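Local coordinates for protein Rik1-associated factor 1 (Schizosaccharomyces pombe, PDB 4O9D) that supplies, through a chain that includes this WD-repeat beta-propeller, a subunit of the Clr4 methyltransferase complex, which ubiquitylates and methylates histone H3 to help establish heterochromatin, at residues H134-D140 with S184-N190; D197-Y203 with C214-A220. All coordinates share one frame; numbering follows the deposited sequence.

Interaction 1: residues H134-D140 with S184-N190; sequences HKLALSD and SLIEFSN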
loop_
_atom_site.group_PDB
_atom_site.type_symbol
_atom_site.label_atom_id
_atom_site.label_comp_id
_atom_site.label_asym_id
_atom_site.label_seq_id
_atom_site.Cartn_x
_atom_site.Cartn_y
_atom_site.Cartn_z
ATOM N N HIS A 134 6.026 -1.291 -9.359
ATOM C CA HIS A 134 4.649 -1.049 -8.841
ATOM C C HIS A 134 4.401 -1.370 -7.352
ATOM O O HIS A 134 3.522 -0.770 -6.737
ATOM C CB HIS A 134 3.621 -1.850 -9.674
ATOM C CG HIS A 134 3.268 -1.212 -10.986
ATOM N ND1 HIS A 134 2.638 -1.899 -12.004
ATOM C CD2 HIS A 134 3.447 0.052 -11.443
ATOM C CE1 HIS A 134 2.419 -1.078 -13.018
ATOM N NE2 HIS A 134 2.910 0.108 -12.706
ATOM N N LYS A 135 5.103 -2.352 -6.784
ATOM C CA LYS A 135 4.870 -2.729 -5.369
ATOM C C LYS A 135 6.087 -3.357 -4.715
ATOM O O LYS A 135 6.918 -3.978 -5.390
ATOM C CB LYS A 135 3.716 -3.726 -5.228
ATOM C CG LYS A 135 2.956 -3.614 -3.888
ATOM C CD LYS A 135 2.031 -2.407 -3.840
ATOM C CE LYS A 135 1.279 -2.342 -2.495
ATOM N NZ LYS A 135 2.220 -2.328 -1.321
ATOM N N LEU A 136 6.187 -3.196 -3.399
ATOM C CA LEU A 136 7.211 -3.880 -2.606
ATOM C C LEU A 136 6.595 -4.664 -1.466
ATOM O O LEU A 136 5.587 -4.257 -0.920
ATOM C CB LEU A 136 8.176 -2.866 -1.974
ATOM C CG LEU A 136 9.013 -2.035 -2.935
ATOM C CD1 LEU A 136 9.826 -0.989 -2.140
ATOM C CD2 LEU A 136 9.912 -2.955 -3.759
ATOM N N ALA A 137 7.228 -5.773 -1.105
ATOM C CA ALA A 137 6.875 -6.537 0.083
ATOM C C ALA A 137 8.173 -6.945 0.741
ATOM O O ALA A 137 9.206 -7.048 0.049
ATOM C CB ALA A 137 6.087 -7.774 -0.279
ATOM N N LEU A 138 8.096 -7.218 2.049
ATOM C CA LEU A 138 9.264 -7.551 2.878
ATOM C C LEU A 138 8.980 -8.763 3.782
ATOM O O LEU A 138 7.960 -8.810 4.497
ATOM C CB LEU A 138 9.636 -6.326 3.724
ATOM C CG LEU A 138 11.004 -6.288 4.401
ATOM C CD1 LEU A 138 12.128 -6.392 3.385
ATOM C CD2 LEU A 138 11.153 -4.992 5.207
ATOM N N SER A 139 9.867 -9.747 3.761
ATOM C CA SER A 139 9.644 -10.969 4.540
ATOM C C SER A 139 10.070 -10.763 5.978
ATOM O O SER A 139 10.689 -9.749 6.307
ATOM C CB SER A 139 10.445 -12.131 3.951
ATOM O OG SER A 139 11.799 -12.066 4.374
ATOM N N ASP A 140 9.778 -11.743 6.823
ATOM C CA ASP A 140 10.193 -11.688 8.222
ATOM C C ASP A 140 11.709 -11.585 8.333
ATOM O O ASP A 140 12.210 -11.033 9.309
ATOM C CB ASP A 140 9.734 -12.929 8.992
ATOM C CG ASP A 140 8.226 -12.988 9.171
ATOM O OD1 ASP A 140 7.546 -11.940 8.999
ATOM O OD2 ASP A 140 7.737 -14.092 9.500
ATOM N N SER A 184 1.689 -6.214 -10.501
ATOM C CA SER A 184 1.355 -4.979 -9.792
ATOM C C SER A 184 1.064 -5.115 -8.287
ATOM O O SER A 184 0.914 -4.095 -7.614
ATOM C CB SER A 184 0.152 -4.307 -10.473
ATOM O OG SER A 184 0.476 -3.930 -11.808
ATOM N N LEU A 185 0.954 -6.341 -7.772
ATOM C CA LEU A 185 0.708 -6.569 -6.338
ATOM C C LEU A 185 1.634 -7.654 -5.856
ATOM O O LEU A 185 1.908 -8.590 -6.603
ATOM C CB LEU A 185 -0.738 -7.032 -6.102
ATOM C CG LEU A 185 -1.743 -6.073 -6.748
ATOM C CD1 LEU A 185 -3.130 -6.735 -6.850
ATOM C CD2 LEU A 185 -1.773 -4.802 -5.964
ATOM N N ILE A 186 2.059 -7.600 -4.600
ATOM C CA ILE A 186 2.976 -8.641 -4.112
ATOM C C ILE A 186 2.947 -8.725 -2.594
ATOM O O ILE A 186 2.906 -7.694 -1.909
ATOM C CB ILE A 186 4.415 -8.395 -4.677
ATOM C CG1 ILE A 186 5.213 -9.705 -4.822
ATOM C CG2 ILE A 186 5.203 -7.343 -3.822
ATOM C CD1 ILE A 186 6.411 -9.582 -5.802
ATOM N N GLU A 187 2.919 -9.951 -2.066
ATOM C CA GLU A 187 2.942 -10.177 -0.615
ATOM C C GLU A 187 3.656 -11.497 -0.282
ATOM O O GLU A 187 3.553 -12.481 -1.021
ATOM C CB GLU A 187 1.507 -10.262 -0.027
ATOM C CG GLU A 187 0.573 -9.096 -0.335
ATOM C CD GLU A 187 0.780 -7.864 0.567
ATOM O OE1 GLU A 187 0.454 -6.731 0.101
ATOM O OE2 GLU A 187 1.253 -8.031 1.722
ATOM N N PHE A 188 4.365 -11.534 0.837
ATOM C CA PHE A 188 4.837 -12.801 1.364
ATOM C C PHE A 188 3.774 -13.515 2.182
ATOM O O PHE A 188 2.898 -12.872 2.755
ATOM C CB PHE A 188 6.051 -12.562 2.256
ATOM C CG PHE A 188 7.324 -12.275 1.497
ATOM C CD1 PHE A 188 8.070 -13.315 0.953
ATOM C CD2 PHE A 188 7.778 -10.971 1.336
ATOM C CE1 PHE A 188 9.281 -13.053 0.244
ATOM C CE2 PHE A 188 8.974 -10.709 0.637
ATOM C CZ PHE A 188 9.718 -11.766 0.104
ATOM N N SER A 189 3.889 -14.837 2.292
ATOM C CA SER A 189 2.946 -15.605 3.092
ATOM C C SER A 189 3.633 -16.817 3.729
ATOM O O SER A 189 4.347 -17.553 3.037
ATOM C CB SER A 189 1.784 -16.053 2.197
ATOM O OG SER A 189 0.841 -16.840 2.902
ATOM N N ASN A 190 3.428 -17.023 5.033
ATOM C CA ASN A 190 3.983 -18.209 5.717
ATOM C C ASN A 190 3.159 -18.711 6.911
ATOM O O ASN A 190 3.661 -19.471 7.747
ATOM C CB ASN A 190 5.451 -18.010 6.162
ATOM C CG ASN A 190 5.625 -16.919 7.217
ATOM O OD1 ASN A 190 4.683 -16.532 7.924
ATOM N ND2 ASN A 190 6.857 -16.426 7.338
HETATM O O HOH W 1 2.943 -5.309 -0.556
#

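Interaction 2: residues D197-Y203 with C214-A220; sequences DKVIIGY and CLALFDA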
loop_
_atom_site.group_PDB
_atom_site.type_symbol
_atom_site.label_atom_id
_atom_site.label_comp_id
_atom_site.label_asym_id
_atom_site.label_seq_id
_atom_site.Cartn_x
_atom_site.Cartn_y
_atom_site.Cartn_z
ATOM N N ASP A 197 8.240 -19.761 3.341
ATOM C CA ASP A 197 7.814 -18.517 2.673
ATOM C C ASP A 197 7.347 -18.722 1.238
ATOM O O ASP A 197 8.036 -19.342 0.434
ATOM C CB ASP A 197 8.946 -17.488 2.668
ATOM C CG ASP A 197 9.099 -16.776 4.009
ATOM O OD1 ASP A 197 8.531 -17.261 5.010
ATOM O OD2 ASP A 197 9.793 -15.737 4.058
ATOM N N LYS A 198 6.174 -18.181 0.914
ATOM C CA LYS A 198 5.698 -18.147 -0.475
ATOM C C LYS A 198 5.464 -16.674 -0.839
ATOM O O LYS A 198 5.336 -15.826 0.050
ATOM C CB LYS A 198 4.392 -18.946 -0.635
ATOM C CG LYS A 198 4.413 -20.381 -0.072
ATOM C CD LYS A 198 5.401 -21.263 -0.852
ATOM C CE LYS A 198 5.514 -22.672 -0.252
ATOM N NZ LYS A 198 6.095 -23.668 -1.221
ATOM N N VAL A 199 5.393 -16.388 -2.132
ATOM C CA VAL A 199 5.248 -15.033 -2.644
ATOM C C VAL A 199 4.012 -15.060 -3.519
ATOM O O VAL A 199 3.918 -15.852 -4.462
ATOM C CB VAL A 199 6.454 -14.626 -3.503
ATOM C CG1 VAL A 199 6.296 -13.190 -4.038
ATOM C CG2 VAL A 199 7.740 -14.792 -2.688
ATOM N N ILE A 200 3.051 -14.209 -3.181
ATOM C CA ILE A 200 1.834 -14.077 -3.958
ATOM C C ILE A 200 2.035 -12.895 -4.902
ATOM O O ILE A 200 2.464 -11.822 -4.477
ATOM C CB ILE A 200 0.626 -13.779 -3.015
ATOM C CG1 ILE A 200 0.481 -14.879 -1.952
ATOM C CG2 ILE A 200 -0.643 -13.593 -3.818
ATOM C CD1 ILE A 200 -0.259 -14.360 -0.640
ATOM N N ILE A 201 1.743 -13.076 -6.180
ATOM C CA ILE A 201 1.825 -11.962 -7.116
ATOM C C ILE A 201 0.505 -11.733 -7.863
ATOM O O ILE A 201 -0.083 -12.663 -8.430
ATOM C CB ILE A 201 2.891 -12.190 -8.177
ATOM C CG1 ILE A 201 4.252 -12.433 -7.527
ATOM C CG2 ILE A 201 2.974 -10.978 -9.137
ATOM C CD1 ILE A 201 5.386 -12.477 -8.516
ATOM N N GLY A 202 0.084 -10.482 -7.921
ATOM C CA GLY A 202 -1.154 -10.151 -8.611
ATOM C C GLY A 202 -0.797 -9.437 -9.884
ATOM O O GLY A 202 0.076 -8.569 -9.866
ATOM N N TYR A 203 -1.461 -9.810 -10.983
ATOM C CA TYR A 203 -1.180 -9.221 -12.285
ATOM C C TYR A 203 -2.367 -8.407 -12.821
ATOM O O TYR A 203 -3.537 -8.726 -12.547
ATOM C CB TYR A 203 -0.816 -10.322 -13.307
ATOM C CG TYR A 203 0.406 -11.144 -12.950
ATOM C CD1 TYR A 203 0.326 -12.203 -12.046
ATOM C CD2 TYR A 203 1.637 -10.898 -13.552
ATOM C CE1 TYR A 203 1.457 -12.980 -11.723
ATOM C CE2 TYR A 203 2.772 -11.659 -13.223
ATOM C CZ TYR A 203 2.670 -12.698 -12.328
ATOM O OH TYR A 203 3.790 -13.450 -12.018
ATOM N N CYS A 214 -4.180 -11.890 -13.486
ATOM C CA CYS A 214 -4.312 -13.154 -12.757
ATOM C C CYS A 214 -3.599 -13.057 -11.398
ATOM O O CYS A 214 -2.972 -12.040 -11.084
ATOM C CB CYS A 214 -3.712 -14.295 -13.572
ATOM S SG CYS A 214 -1.959 -14.080 -13.922
ATOM N N LEU A 215 -3.717 -14.123 -10.610
ATOM C CA LEU A 215 -3.100 -14.209 -9.295
ATOM C C LEU A 215 -2.291 -15.517 -9.232
ATOM O O LEU A 215 -2.831 -16.597 -9.523
ATOM C CB LEU A 215 -4.198 -14.163 -8.215
ATOM C CG LEU A 215 -3.714 -14.019 -6.771
ATOM C CD1 LEU A 215 -3.121 -12.596 -6.570
ATOM C CD2 LEU A 215 -4.842 -14.308 -5.814
ATOM N N ALA A 216 -0.988 -15.415 -8.935
ATOM C CA ALA A 216 -0.103 -16.586 -8.924
ATOM C C ALA A 216 0.681 -16.737 -7.620
ATOM O O ALA A 216 0.796 -15.785 -6.832
ATOM C CB ALA A 216 0.874 -16.522 -10.088
ATOM N N LEU A 217 1.228 -17.933 -7.401
ATOM C CA LEU A 217 2.012 -18.190 -6.208
ATOM C C LEU A 217 3.407 -18.668 -6.579
ATOM O O LEU A 217 3.563 -19.444 -7.531
ATOM C CB LEU A 217 1.335 -19.263 -5.369
ATOM C CG LEU A 217 1.835 -19.427 -3.927
ATOM C CD1 LEU A 217 1.455 -18.208 -3.027
ATOM C CD2 LEU A 217 1.304 -20.758 -3.336
ATOM N N PHE A 218 4.410 -18.226 -5.814
ATOM C CA PHE A 218 5.799 -18.656 -6.013
ATOM C C PHE A 218 6.394 -19.177 -4.685
ATOM O O PHE A 218 5.986 -18.755 -3.599
ATOM C CB PHE A 218 6.645 -17.484 -6.511
ATOM C CG PHE A 218 6.375 -17.080 -7.939
ATOM C CD1 PHE A 218 5.293 -16.260 -8.257
ATOM C CD2 PHE A 218 7.220 -17.494 -8.953
ATOM C CE1 PHE A 218 5.053 -15.883 -9.580
ATOM C CE2 PHE A 218 6.992 -17.131 -10.265
ATOM C CZ PHE A 218 5.906 -16.331 -10.588
ATOM N N ASP A 219 7.355 -20.095 -4.762
ATOM C CA ASP A 219 8.106 -20.495 -3.571
ATOM C C ASP A 219 9.300 -19.551 -3.410
ATOM O O ASP A 219 10.064 -19.342 -4.365
ATOM C CB ASP A 219 8.594 -21.948 -3.705
ATOM C CG ASP A 219 9.392 -22.392 -2.507
ATOM O OD1 ASP A 219 8.786 -22.544 -1.427
ATOM O OD2 ASP A 219 10.625 -22.543 -2.640
ATOM N N ALA A 220 9.480 -18.963 -2.227
ATOM C CA ALA A 220 10.539 -17.960 -2.080
ATOM C C ALA A 220 11.956 -18.537 -1.982
ATOM O O ALA A 220 12.874 -17.921 -2.471
ATOM C CB ALA A 220 10.284 -17.024 -0.887
HETATM O O HOH W 2 10.108 -20.910 0.356
#

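Interaction 1: residues H134-D140 with S184-N190
His134 meets Ser184, and Ala137 packs on Ile186, where the innermost strands of two consecutive blades of the WD-repeat propeller run side by side. The strands are nearly parallel, 4° apart, with their axes 5.5 Å from each other at closest approach. They belong to separate four-stranded sheets, and side chains and a bridging water join them. His134 ND1 donates to Ser184 OG at 3.0 Å, with the oxygen tilted 30° out of the imidazole plane. Ser184 OG also bonds to Asp204. A classic bulge sets Ser184 and Leu185 together against Gly202; a second sets His134 and Lys135 against Ala147. Lys135 NZ is gripped by a salt bridge to Asp94 and by water 1, which accepts from it at 3.2 Å. The same water lies 2.9 Å from Leu136 O and 2.7 Å from Ile186 O, so it can bridge backbone carbonyls of both blades. In the apolar middle Ala137 CB touches Ile186 CG2 at 3.7 Å and also packs on Phe188 CD2. Farther along, a weak bond runs from Asn190 ND2 to Asp140 OD2. Asn190 has firmer partners in Gly193 and Asp197. Ser139 OG, set between its own backbone N and carbonyl carbon, bonds to the backbone N of Leu143. Ser139 CB sits over the Phe188 ring in a CH-pi contact, 3.7 Å from the centroid and only 3° off the ring normal.

Interaction 2: residues D197-Y203 with C214-A220
Lys198 leaves its strand with CG anti to the carbonyl carbon (chi1 -51°) and bends again at chi2, -65°. Asp219 holds CG trans to its own N. These turns bring Lys198 NZ to Asp219 OD1 in a 2.9 Å salt bridge, on the anti side and 29° out of the carboxylate plane. Water 2 donates to the same OD1 and to Asp197 O, while Asp219 OD2 is taken by Thr222 and Ser221. With an alanine at Lys198, OD1 of Asp219 would probably lose its charged mate and keep, of the partners described here, only water 2. The backbones are paired in antiparallel register. Val199 and Phe218 exchange two hydrogen bonds, as do Ile201 and Ala216. Tyr203 N gives a 2.7 Å bond to Cys214 O, and Ala220 N reaches Asp197 O beyond the last bridge. On the face of Ile200, its CG1 lies 3.6 Å from Leu217 CD1, and its CG2 touches Leu215 CD1. The other face carries the rings of Tyr203 and Phe218 among Val199, Ile201, Cys214 and Ala216. Ile201 CD1 packs 3.6 Å from Phe218 CE1, and Tyr203 puts its OH at the edge of the Phe218 ring. The sulfur of Cys214 meets the Tyr203 ring obliquely, SG being 3.5 Å from CD1. Leu171 of the preceding blade packs against Val199, Ile201 and Phe218. This is the beta hairpin of the second and third strands of a four-stranded antiparallel propeller blade.

Overall arrangement
Interaction 1 joins two blades; interaction 2 lies within the second of them. Their centres are about 9 Å apart, and strands 182-189 and 198-204 are neighbours in one sheet. The link between the interactions is mainly backbone: Ile200 N lies 2.8 Å from Glu187 O, and Ser189 N 2.8 Å from Lys198 O, both probable hydrogen bonds. Ile186 CG1 also packs on Ile200 O. Interaction 1 is nearer the centre of the chain, its own centre about 10 Å from it, against about 17 Å for that of interaction 2. Together they follow the blade from its inner strand outward.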